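Local coordinates for protein putative hexulose 6 phosphate synthase (Salmonella typhimurium, PDB 3F4W) that is of unproven function but belongs to the orotidine 5'-phosphate decarboxylase/HUMPS family and folds as a closed eight-stranded beta/alpha (TIM) barrel, at residues K155-K159 with A160-V164; V17-D20 with K21-D25; P117-V120 with R121-E125. All coordinates share one frame; numbering follows the deposited sequence.

Contact 1: residues K155-K159 with A160-V164; sequences KVRRK and ARIAV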
ATOM      1  N   LYS A 155      -9.582 -23.676   8.766  1.00 27.05           N
ATOM      2  CA  LYS A 155     -10.715 -24.537   8.450  1.00 28.75           C
ATOM      3  C   LYS A 155     -11.067 -24.486   6.963  1.00 31.35           C
ATOM      4  O   LYS A 155     -11.509 -25.479   6.389  1.00 29.91           O
ATOM      5  CB  LYS A 155     -11.934 -24.149   9.287  1.00 31.55           C
ATOM      6  CG  LYS A 155     -11.704 -24.214  10.786  1.00 29.96           C
ATOM      7  CD  LYS A 155     -12.909 -23.684  11.549  1.00 33.45           C
ATOM      8  CE  LYS A 155     -14.030 -24.706  11.593  1.00 32.90           C
ATOM      9  NZ  LYS A 155     -13.707 -25.818  12.521  1.00 33.66           N
ATOM     10  N   VAL A 156     -10.861 -23.328   6.342  1.00 22.02           N
ATOM     11  CA  VAL A 156     -11.283 -23.123   4.958  1.00 20.41           C
ATOM     12  C   VAL A 156     -10.190 -23.414   3.933  1.00 22.83           C
ATOM     13  O   VAL A 156     -10.479 -23.912   2.848  1.00 21.59           O
ATOM     14  CB  VAL A 156     -11.814 -21.693   4.728  1.00 19.56           C
ATOM     15  CG1 VAL A 156     -12.243 -21.517   3.280  1.00 22.36           C
ATOM     16  CG2 VAL A 156     -12.966 -21.397   5.674  1.00 23.18           C
ATOM     17  N   ARG A 157      -8.942 -23.098   4.267  1.00 24.55           N
ATOM     18  CA  ARG A 157      -7.851 -23.261   3.306  1.00 27.78           C
ATOM     19  C   ARG A 157      -7.698 -24.708   2.840  1.00 31.65           C
ATOM     20  O   ARG A 157      -7.862 -25.645   3.621  1.00 32.54           O
ATOM     21  CB  ARG A 157      -6.528 -22.720   3.868  1.00 26.48           C
ATOM     22  CG  ARG A 157      -5.897 -23.560   4.963  1.00 29.45           C
ATOM     23  CD  ARG A 157      -4.946 -24.616   4.408  1.00 31.15           C
ATOM     24  NE  ARG A 157      -4.474 -25.504   5.465  1.00 33.87           N
ATOM     25  CZ  ARG A 157      -3.310 -25.370   6.090  1.00 33.24           C
ATOM     26  NH1 ARG A 157      -2.484 -24.392   5.752  1.00 27.88           N
ATOM     27  NH2 ARG A 157      -2.966 -26.220   7.045  1.00 40.27           N
ATOM     28  N   ARG A 158      -7.385 -24.882   1.559  1.00 29.33           N
ATOM     29  CA  ARG A 158      -7.204 -26.212   0.986  1.00 33.06           C
ATOM     30  C   ARG A 158      -5.733 -26.596   0.876  1.00 32.58           C
ATOM     31  O   ARG A 158      -5.321 -27.654   1.350  1.00 35.77           O
ATOM     32  CB  ARG A 158      -7.860 -26.300  -0.394  1.00 29.49           C
ATOM     33  CG  ARG A 158      -9.375 -26.248  -0.365  1.00 36.95           C
ATOM     34  CD  ARG A 158      -9.947 -26.390  -1.766  1.00 46.96           C
ATOM     35  NE  ARG A 158     -11.385 -26.143  -1.804  1.00 60.71           N
ATOM     36  CZ  ARG A 158     -12.115 -26.158  -2.915  1.00 62.82           C
ATOM     37  NH1 ARG A 158     -11.539 -26.412  -4.084  1.00 58.57           N
ATOM     38  NH2 ARG A 158     -13.420 -25.918  -2.858  1.00 62.35           N
ATOM     39  N   LYS A 159      -4.947 -25.731   0.246  1.00 29.24           N
ATOM     40  CA  LYS A 159      -3.542 -26.023  -0.017  1.00 29.98           C
ATOM     41  C   LYS A 159      -2.615 -24.910   0.453  1.00 28.58           C
ATOM     42  O   LYS A 159      -1.445 -25.153   0.745  1.00 27.66           O
ATOM     43  CB  LYS A 159      -3.317 -26.263  -1.512  1.00 34.95           C
ATOM     44  CG  LYS A 159      -3.880 -27.576  -2.030  1.00 42.81           C
ATOM     45  CD  LYS A 159      -3.497 -27.790  -3.488  1.00 58.51           C
ATOM     46  CE  LYS A 159      -3.938 -29.157  -3.988  1.00 62.32           C
ATOM     47  NZ  LYS A 159      -3.553 -29.377  -5.411  1.00 60.29           N
ATOM     48  N   ALA A 160      -3.142 -23.691   0.526  1.00 16.67           N
ATOM     49  CA  ALA A 160      -2.326 -22.520   0.829  1.00 22.12           C
ATOM     50  C   ALA A 160      -1.439 -22.688   2.062  1.00 17.12           C
ATOM     51  O   ALA A 160      -1.867 -23.212   3.089  1.00 17.34           O
ATOM     52  CB  ALA A 160      -3.208 -21.280   0.977  1.00 20.55           C
ATOM     53  N   ARG A 161      -0.192 -22.248   1.932  1.00 21.38           N
ATOM     54  CA  ARG A 161       0.695 -22.050   3.069  1.00 20.68           C
ATOM     55  C   ARG A 161       0.104 -20.881   3.849  1.00 20.76           C
ATOM     56  O   ARG A 161      -0.477 -19.976   3.251  1.00 19.63           O
ATOM     57  CB  ARG A 161       2.091 -21.703   2.555  1.00 22.44           C
ATOM     58  CG  ARG A 161       3.209 -21.770   3.576  1.00 30.31           C
ATOM     59  CD  ARG A 161       4.545 -21.385   2.937  1.00 30.14           C
ATOM     60  NE  ARG A 161       5.638 -21.396   3.906  1.00 32.18           N
ATOM     61  CZ  ARG A 161       6.824 -20.830   3.710  1.00 36.11           C
ATOM     62  NH1 ARG A 161       7.092 -20.191   2.576  1.00 31.29           N
ATOM     63  NH2 ARG A 161       7.747 -20.899   4.657  1.00 38.36           N
ATOM     64  N   ILE A 162       0.227 -20.895   5.173  1.00 17.70           N
ATOM     65  CA  ILE A 162      -0.443 -19.885   5.994  1.00 16.38           C
ATOM     66  C   ILE A 162       0.503 -19.157   6.940  1.00 18.07           C
ATOM     67  O   ILE A 162       1.295 -19.781   7.644  1.00 17.69           O
ATOM     68  CB  ILE A 162      -1.579 -20.501   6.839  1.00 18.26           C
ATOM     69  CG1 ILE A 162      -2.585 -21.234   5.946  1.00 18.62           C
ATOM     70  CG2 ILE A 162      -2.272 -19.425   7.670  1.00 16.17           C
ATOM     71  CD1 ILE A 162      -3.299 -20.340   4.951  1.00 22.60           C
ATOM     72  N   ALA A 163       0.401 -17.829   6.955  1.00 17.77           N
ATOM     73  CA  ALA A 163       1.134 -17.003   7.906  1.00 15.71           C
ATOM     74  C   ALA A 163       0.151 -16.277   8.817  1.00 12.73           C
ATOM     75  O   ALA A 163      -1.023 -16.123   8.479  1.00 14.09           O
ATOM     76  CB  ALA A 163       2.028 -16.003   7.174  1.00 16.16           C
ATOM     77  N   VAL A 164       0.623 -15.845   9.982  1.00 12.15           N
ATOM     78  CA  VAL A 164      -0.227 -15.092  10.896  1.00 15.00           C
ATOM     79  C   VAL A 164       0.531 -13.955  11.586  1.00 14.63           C
ATOM     80  O   VAL A 164       1.655 -14.132  12.062  1.00 14.79           O
ATOM     81  CB  VAL A 164      -0.921 -16.010  11.937  1.00 15.88           C
ATOM     82  CG1 VAL A 164       0.105 -16.763  12.765  1.00 14.88           C
ATOM     83  CG2 VAL A 164      -1.853 -15.198  12.824  1.00 15.16           C
TER
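Arg157 folds back over the turn that leads from helix 147-156 into strand 161-165, and its side chain runs slantwise over that of Ile162. Two torsions produce this return: CG is set between the backbone N and the carbonyl carbon (chi1 72°), and the chain bends again at chi2. Its aliphatic part then rests on the isoleucine, with Arg157 CG 4.1 Å from Ile162 CD1. Farther out, Arg157 NH1 comes within 3.2 Å of Ile162 CG1, a tight approach made obliquely to the guanidinium plane.

The same nitrogen donates a hydrogen bond to the backbone, Arg157 NH1 to Ala160 O at 3.0 Å. The donor meets the oxygen almost head-on, with a C=O...N angle of 171°, while the acceptor sits by the guanidinium edge but 27° out of its plane. The N-H itself is clearly bent away from the line to the oxygen.

The other side of the turn is gripped from helix 116-126: the carboxylate of Glu124 accepts the backbone N-H groups of Arg158, Lys159 and Ala160. Ile162 also packs on Leu150 and Met153 of helix 147-156.

The chemistry is therefore mixed. One bent bond and the stem's packing on Ile162 orient the guanidinium, and the side chain also touches Asp182 in the loop before strand 183-186. The positive charge would be expected to polarise the Ala160 carbonyl.

Contact 2: residues V17-D20 with K21-D25; sequences VFMD and KVVDD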
ATOM      1  N   VAL A  17      21.709  -2.210  12.449  1.00 22.74           N
ATOM      2  CA  VAL A  17      22.245  -2.430  13.783  1.00 27.22           C
ATOM      3  C   VAL A  17      21.389  -3.418  14.569  1.00 24.79           C
ATOM      4  O   VAL A  17      21.912  -4.314  15.234  1.00 26.54           O
ATOM      5  CB  VAL A  17      22.335  -1.116  14.570  1.00 27.17           C
ATOM      6  CG1 VAL A  17      22.509  -1.398  16.052  1.00 23.50           C
ATOM      7  CG2 VAL A  17      23.473  -0.259  14.034  1.00 26.52           C
ATOM      8  N   PHE A  18      20.071  -3.256  14.485  1.00 19.51           N
ATOM      9  CA  PHE A  18      19.146  -4.089  15.250  1.00 19.83           C
ATOM     10  C   PHE A  18      19.183  -5.556  14.833  1.00 17.32           C
ATOM     11  O   PHE A  18      19.114  -6.445  15.680  1.00 19.24           O
ATOM     12  CB  PHE A  18      17.713  -3.553  15.144  1.00 19.02           C
ATOM     13  CG  PHE A  18      16.715  -4.326  15.968  1.00 16.61           C
ATOM     14  CD1 PHE A  18      16.540  -4.045  17.313  1.00 15.68           C
ATOM     15  CD2 PHE A  18      15.956  -5.332  15.395  1.00 16.02           C
ATOM     16  CE1 PHE A  18      15.624  -4.755  18.074  1.00 20.42           C
ATOM     17  CE2 PHE A  18      15.039  -6.048  16.147  1.00 16.27           C
ATOM     18  CZ  PHE A  18      14.873  -5.762  17.489  1.00 17.11           C
ATOM     19  N   MET A  19      19.284  -5.809  13.532  1.00 19.39           N
ATOM     20  CA  MET A  19      19.267  -7.179  13.026  1.00 20.72           C
ATOM     21  C   MET A  19      20.403  -8.034  13.589  1.00 23.25           C
ATOM     22  O   MET A  19      20.237  -9.235  13.794  1.00 21.68           O
ATOM     23  CB  MET A  19      19.284  -7.205  11.496  1.00 18.99           C
ATOM     24  CG  MET A  19      17.924  -6.940  10.853  1.00 21.42           C
ATOM     25  SD  MET A  19      16.576  -7.920  11.553  1.00 24.25           S
ATOM     26  CE  MET A  19      17.204  -9.591  11.396  1.00 20.82           C
ATOM     27  N   ASP A  20      21.552  -7.416  13.838  1.00 24.28           N
ATOM     28  CA  ASP A  20      22.691  -8.144  14.393  1.00 26.66           C
ATOM     29  C   ASP A  20      22.362  -8.760  15.751  1.00 29.86           C
ATOM     30  O   ASP A  20      23.008  -9.714  16.183  1.00 32.78           O
ATOM     31  CB  ASP A  20      23.915  -7.234  14.505  1.00 31.41           C
ATOM     32  CG  ASP A  20      24.581  -6.992  13.168  1.00 34.75           C
ATOM     33  OD1 ASP A  20      25.283  -5.966  13.024  1.00 33.70           O
ATOM     34  OD2 ASP A  20      24.397  -7.828  12.258  1.00 36.39           O
ATOM     35  N   LYS A  21      21.349  -8.217  16.415  1.00 22.24           N
ATOM     36  CA  LYS A  21      20.966  -8.689  17.738  1.00 20.90           C
ATOM     37  C   LYS A  21      20.125  -9.963  17.699  1.00 20.30           C
ATOM     38  O   LYS A  21      20.106 -10.722  18.664  1.00 20.27           O
ATOM     39  CB  LYS A  21      20.184  -7.607  18.487  1.00 22.45           C
ATOM     40  CG  LYS A  21      20.970  -6.365  18.858  1.00 22.72           C
ATOM     41  CD  LYS A  21      20.103  -5.468  19.734  1.00 28.59           C
ATOM     42  CE  LYS A  21      20.907  -4.378  20.419  1.00 31.57           C
ATOM     43  NZ  LYS A  21      21.193  -3.251  19.501  1.00 33.36           N
ATOM     44  N   VAL A  22      19.422 -10.192  16.593  1.00 17.74           N
ATOM     45  CA  VAL A  22      18.390 -11.226  16.559  1.00 18.20           C
ATOM     46  C   VAL A  22      18.453 -12.164  15.351  1.00 20.41           C
ATOM     47  O   VAL A  22      17.788 -13.200  15.333  1.00 18.19           O
ATOM     48  CB  VAL A  22      16.984 -10.595  16.597  1.00 18.75           C
ATOM     49  CG1 VAL A  22      16.763  -9.871  17.913  1.00 19.64           C
ATOM     50  CG2 VAL A  22      16.800  -9.638  15.425  1.00 17.42           C
ATOM     51  N   VAL A  23      19.255 -11.810  14.353  1.00 17.34           N
ATOM     52  CA  VAL A  23      19.187 -12.486  13.059  1.00 18.79           C
ATOM     53  C   VAL A  23      19.320 -14.012  13.113  1.00 20.10           C
ATOM     54  O   VAL A  23      18.723 -14.713  12.295  1.00 19.93           O
ATOM     55  CB  VAL A  23      20.203 -11.908  12.051  1.00 20.16           C
ATOM     56  CG1 VAL A  23      21.626 -12.262  12.461  1.00 23.31           C
ATOM     57  CG2 VAL A  23      19.896 -12.424  10.649  1.00 19.40           C
ATOM     58  N   ASP A  24      20.090 -14.528  14.070  1.00 18.83           N
ATOM     59  CA  ASP A  24      20.326 -15.971  14.155  1.00 19.66           C
ATOM     60  C   ASP A  24      19.077 -16.771  14.538  1.00 21.16           C
ATOM     61  O   ASP A  24      19.005 -17.976  14.290  1.00 22.95           O
ATOM     62  CB  ASP A  24      21.468 -16.281  15.133  1.00 20.91           C
ATOM     63  CG  ASP A  24      22.839 -15.936  14.564  1.00 23.92           C
ATOM     64  OD1 ASP A  24      22.938 -15.694  13.345  1.00 22.79           O
ATOM     65  OD2 ASP A  24      23.818 -15.908  15.337  1.00 28.24           O
ATOM     66  N   ASP A  25      18.104 -16.103  15.148  1.00 15.90           N
ATOM     67  CA  ASP A  25      16.864 -16.758  15.563  1.00 19.35           C
ATOM     68  C   ASP A  25      15.680 -16.436  14.650  1.00 19.19           C
ATOM     69  O   ASP A  25      14.549 -16.842  14.928  1.00 21.23           O
ATOM     70  CB  ASP A  25      16.510 -16.373  17.001  1.00 20.60           C
ATOM     71  CG  ASP A  25      17.464 -16.967  18.012  1.00 20.75           C
ATOM     72  OD1 ASP A  25      18.207 -17.905  17.651  1.00 19.60           O
ATOM     73  OD2 ASP A  25      17.465 -16.500  19.169  1.00 20.27           O
TER
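Met19 curls its thioether so that the terminal methyl lies against Val23, CE to CB 3.8 Å, the two side chains crossing at roughly a right angle. They sit near the C-terminal end of helix 12-22, the helix of the first beta-alpha-beta unit of the TIM barrel, between strands 2-7 and 28-31. The methionine chain bends at both chi2 and chi3, which turns the methyl forward, toward the C-terminal end of the helix. As a result Met19 CE also reaches Val22 CG2 at 4.0 Å.

That same valine methyl has a second neighbour one turn back: Phe18 CE2 lies 4.1 Å from Val22 CG2, in an oblique approach to the ring. With CG anti to the backbone N (chi1 -177°), the Phe18 ring swings out to Pro196 of helix 196-209 and Ile190 of helix 188-191, whereas Met19 and Val22 pack on Leu5 of strand 2-7. On another side of the helix, Lys21 runs beside Val17, the two pointing the same way. Asp20 directs its carboxylate to Tyr51 OH, by a hydrogen bond, and to Lys50, by a salt bridge.

The backbone bonds record a tightening of the coil. Lys21 N donates to Phe18 O at 2.9 Å, an i to i+3 bond. Met19 O then takes two donors: Val23 N at 2.8 Å, with a C=O...N angle of 167°, and Val22 N at 3.1 Å, which stands above the carbonyl plane, with a C=O...N angle of 120°. This mixture of i+3 and i+4 bonds leads into the 3-10 segment 23-25. The doubly used oxygen is also closely packed by carbon, with Val23 CB 3.2 Å from Met19 O.

Contact 3: residues P117-V120 with R121-E125; sequences PARV and RLLEE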
ATOM      1  N   PRO A 117     -13.935 -16.783   4.399  1.00 19.77           N
ATOM      2  CA  PRO A 117     -14.091 -18.052   3.677  1.00 18.96           C
ATOM      3  C   PRO A 117     -14.313 -17.876   2.171  1.00 17.99           C
ATOM      4  O   PRO A 117     -13.666 -18.555   1.376  1.00 17.48           O
ATOM      5  CB  PRO A 117     -15.323 -18.684   4.337  1.00 19.83           C
ATOM      6  CG  PRO A 117     -15.372 -18.076   5.699  1.00 22.03           C
ATOM      7  CD  PRO A 117     -14.886 -16.666   5.519  1.00 22.67           C
ATOM      8  N   ALA A 118     -15.213 -16.978   1.784  1.00 20.01           N
ATOM      9  CA  ALA A 118     -15.474 -16.740   0.369  1.00 18.92           C
ATOM     10  C   ALA A 118     -14.219 -16.251  -0.354  1.00 19.47           C
ATOM     11  O   ALA A 118     -13.927 -16.677  -1.473  1.00 17.25           O
ATOM     12  CB  ALA A 118     -16.616 -15.746   0.195  1.00 21.80           C
ATOM     13  N   ARG A 119     -13.472 -15.366   0.297  1.00 15.57           N
ATOM     14  CA  ARG A 119     -12.294 -14.763  -0.320  1.00 17.38           C
ATOM     15  C   ARG A 119     -11.178 -15.793  -0.483  1.00 16.62           C
ATOM     16  O   ARG A 119     -10.493 -15.832  -1.510  1.00 14.46           O
ATOM     17  CB  ARG A 119     -11.813 -13.568   0.511  1.00 14.53           C
ATOM     18  CG  ARG A 119     -10.885 -12.624  -0.231  1.00 14.52           C
ATOM     19  CD  ARG A 119     -11.569 -12.053  -1.463  1.00 19.04           C
ATOM     20  NE  ARG A 119     -10.676 -11.178  -2.215  1.00 21.15           N
ATOM     21  CZ  ARG A 119     -10.929 -10.725  -3.438  1.00 22.18           C
ATOM     22  NH1 ARG A 119     -12.050 -11.065  -4.058  1.00 21.82           N
ATOM     23  NH2 ARG A 119     -10.054  -9.941  -4.046  1.00 21.76           N
ATOM     24  N   VAL A 120     -10.996 -16.629   0.535  1.00 11.91           N
ATOM     25  CA  VAL A 120      -9.998 -17.691   0.475  1.00 13.79           C
ATOM     26  C   VAL A 120     -10.284 -18.658  -0.669  1.00 14.81           C
ATOM     27  O   VAL A 120      -9.378 -19.033  -1.412  1.00 15.28           O
ATOM     28  CB  VAL A 120      -9.908 -18.462   1.803  1.00 15.32           C
ATOM     29  CG1 VAL A 120      -8.995 -19.668   1.655  1.00 18.92           C
ATOM     30  CG2 VAL A 120      -9.402 -17.547   2.910  1.00 15.22           C
ATOM     31  N   ARG A 121     -11.543 -19.052  -0.823  1.00 16.57           N
ATOM     32  CA  ARG A 121     -11.909 -19.971  -1.897  1.00 19.10           C
ATOM     33  C   ARG A 121     -11.570 -19.345  -3.240  1.00 19.99           C
ATOM     34  O   ARG A 121     -10.997 -19.988  -4.119  1.00 20.20           O
ATOM     35  CB  ARG A 121     -13.405 -20.298  -1.866  1.00 21.90           C
ATOM     36  CG  ARG A 121     -13.918 -20.907  -0.574  1.00 23.36           C
ATOM     37  CD  ARG A 121     -15.415 -21.221  -0.686  1.00 24.41           C
ATOM     38  NE  ARG A 121     -16.041 -21.368   0.624  1.00 29.21           N
ATOM     39  CZ  ARG A 121     -16.914 -20.507   1.137  1.00 30.68           C
ATOM     40  NH1 ARG A 121     -17.284 -19.438   0.447  1.00 28.84           N
ATOM     41  NH2 ARG A 121     -17.426 -20.720   2.337  1.00 37.06           N
ATOM     42  N   LEU A 122     -11.933 -18.078  -3.386  1.00 18.19           N
ATOM     43  CA  LEU A 122     -11.727 -17.353  -4.627  1.00 21.38           C
ATOM     44  C   LEU A 122     -10.241 -17.238  -4.958  1.00 18.21           C
ATOM     45  O   LEU A 122      -9.830 -17.465  -6.095  1.00 19.51           O
ATOM     46  CB  LEU A 122     -12.362 -15.966  -4.520  1.00 20.98           C
ATOM     47  CG  LEU A 122     -12.555 -15.159  -5.801  1.00 26.18           C
ATOM     48  CD1 LEU A 122     -13.555 -14.034  -5.577  1.00 32.42           C
ATOM     49  CD2 LEU A 122     -11.233 -14.606  -6.254  1.00 29.11           C
ATOM     50  N   LEU A 123      -9.439 -16.889  -3.959  1.00 14.69           N
ATOM     51  CA  LEU A 123      -8.020 -16.626  -4.181  1.00 16.37           C
ATOM     52  C   LEU A 123      -7.235 -17.893  -4.486  1.00 16.55           C
ATOM     53  O   LEU A 123      -6.351 -17.898  -5.345  1.00 16.53           O
ATOM     54  CB  LEU A 123      -7.412 -15.901  -2.982  1.00 16.69           C
ATOM     55  CG  LEU A 123      -8.028 -14.529  -2.707  1.00 19.55           C
ATOM     56  CD1 LEU A 123      -7.389 -13.891  -1.485  1.00 18.70           C
ATOM     57  CD2 LEU A 123      -7.906 -13.627  -3.932  1.00 20.69           C
ATOM     58  N   GLU A 124      -7.561 -18.971  -3.784  1.00 17.62           N
ATOM     59  CA  GLU A 124      -6.884 -20.239  -4.014  1.00 14.88           C
ATOM     60  C   GLU A 124      -7.155 -20.767  -5.416  1.00 18.94           C
ATOM     61  O   GLU A 124      -6.248 -21.251  -6.091  1.00 18.11           O
ATOM     62  CB  GLU A 124      -7.294 -21.274  -2.966  1.00 19.21           C
ATOM     63  CG  GLU A 124      -6.639 -21.056  -1.614  1.00 20.22           C
ATOM     64  CD  GLU A 124      -6.615 -22.315  -0.774  1.00 23.70           C
ATOM     65  OE1 GLU A 124      -5.572 -23.008  -0.766  1.00 23.21           O
ATOM     66  OE2 GLU A 124      -7.641 -22.619  -0.132  1.00 23.35           O
ATOM     67  N   GLU A 125      -8.403 -20.674  -5.859  1.00 25.16           N
ATOM     68  CA  GLU A 125      -8.740 -21.152  -7.193  1.00 31.26           C
ATOM     69  C   GLU A 125      -8.165 -20.219  -8.258  1.00 28.21           C
ATOM     70  O   GLU A 125      -8.072 -20.580  -9.431  1.00 30.27           O
ATOM     71  CB  GLU A 125     -10.252 -21.329  -7.353  1.00 32.68           C
ATOM     72  CG  GLU A 125     -11.045 -20.043  -7.306  1.00 40.25           C
ATOM     73  CD  GLU A 125     -12.548 -20.283  -7.320  1.00 48.56           C
ATOM     74  OE1 GLU A 125     -13.008 -21.216  -6.621  1.00 50.24           O
ATOM     75  OE2 GLU A 125     -13.266 -19.540  -8.028  1.00 51.61           O
TER
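The guanidinium of Arg121 lays one face over the preceding turn, above Pro117 CB, Pro117 O and Ala118 N. The oxygen stands 3.6 Å above the plane of the group, displaced toward its rim. Two nitrogens make the nearer approaches: Arg121 NH2 is 3.5 Å from Pro117 CB, and Arg121 NH1 is 3.2 Å from Ala118 CA. An extended chain from CG to NE carries the group back to this level, starting with CG beside the backbone N (chi1 -58°).

The Arg119 guanidinium is covered differently. Leu123 CD2 lies over one face, also toward the rim, while Leu122 CD1 comes obliquely to within 3.7 Å of Arg119 NH1. The bend at chi2 (59°) sets the arginine stem against Leu123, with Arg119 CG 3.9 Å from Leu123 CD1, and Arg119 NE is held by a hydrogen bond to Gly85 O.

Val120 and Glu124 run side by side, Val120 CG1 3.7 Å from Glu124 OE2, an oxygen that accepts from Arg158 N while OE1 takes Ala160 N. Beneath these side chains the backbone is regular alpha helix: four successive i to i+4 bonds, from Arg121 N to Pro117 O at 3.1 Å through Glu124 N to Val120 O at 3.0 Å.

Within the beta-alpha-beta unit of strands 105-109 and 130-134, this helix 116-126 has a neighbour on two flanks: Pro117 and Val120 pack on helix 147-156, through Val156 among others, while Leu122 and Leu123 meet Val89 and Ile92 of helix 89-102.

Along the chain the order is contact 2, contact 3, contact 1, all within one closed barrel of eight parallel strands. Contact 2 belongs to helix 12-22 of the first beta-alpha-beta unit, on the opposite side of the chain's centre from the others: its centre lies about 29 Å from that of contact 1 and 36 Å from that of contact 3, with no touch. Contacts 1 and 3 are neighbours, centres about 10 Å apart. Helix 116-126 meets the end of helix 147-156 there, Val156 CG1 lying 3.8 Å from Pro117 O, and Glu124 ties the two contacts together. These flanking outer helices are joined directly; contact 2 lies on a distant part of the wall.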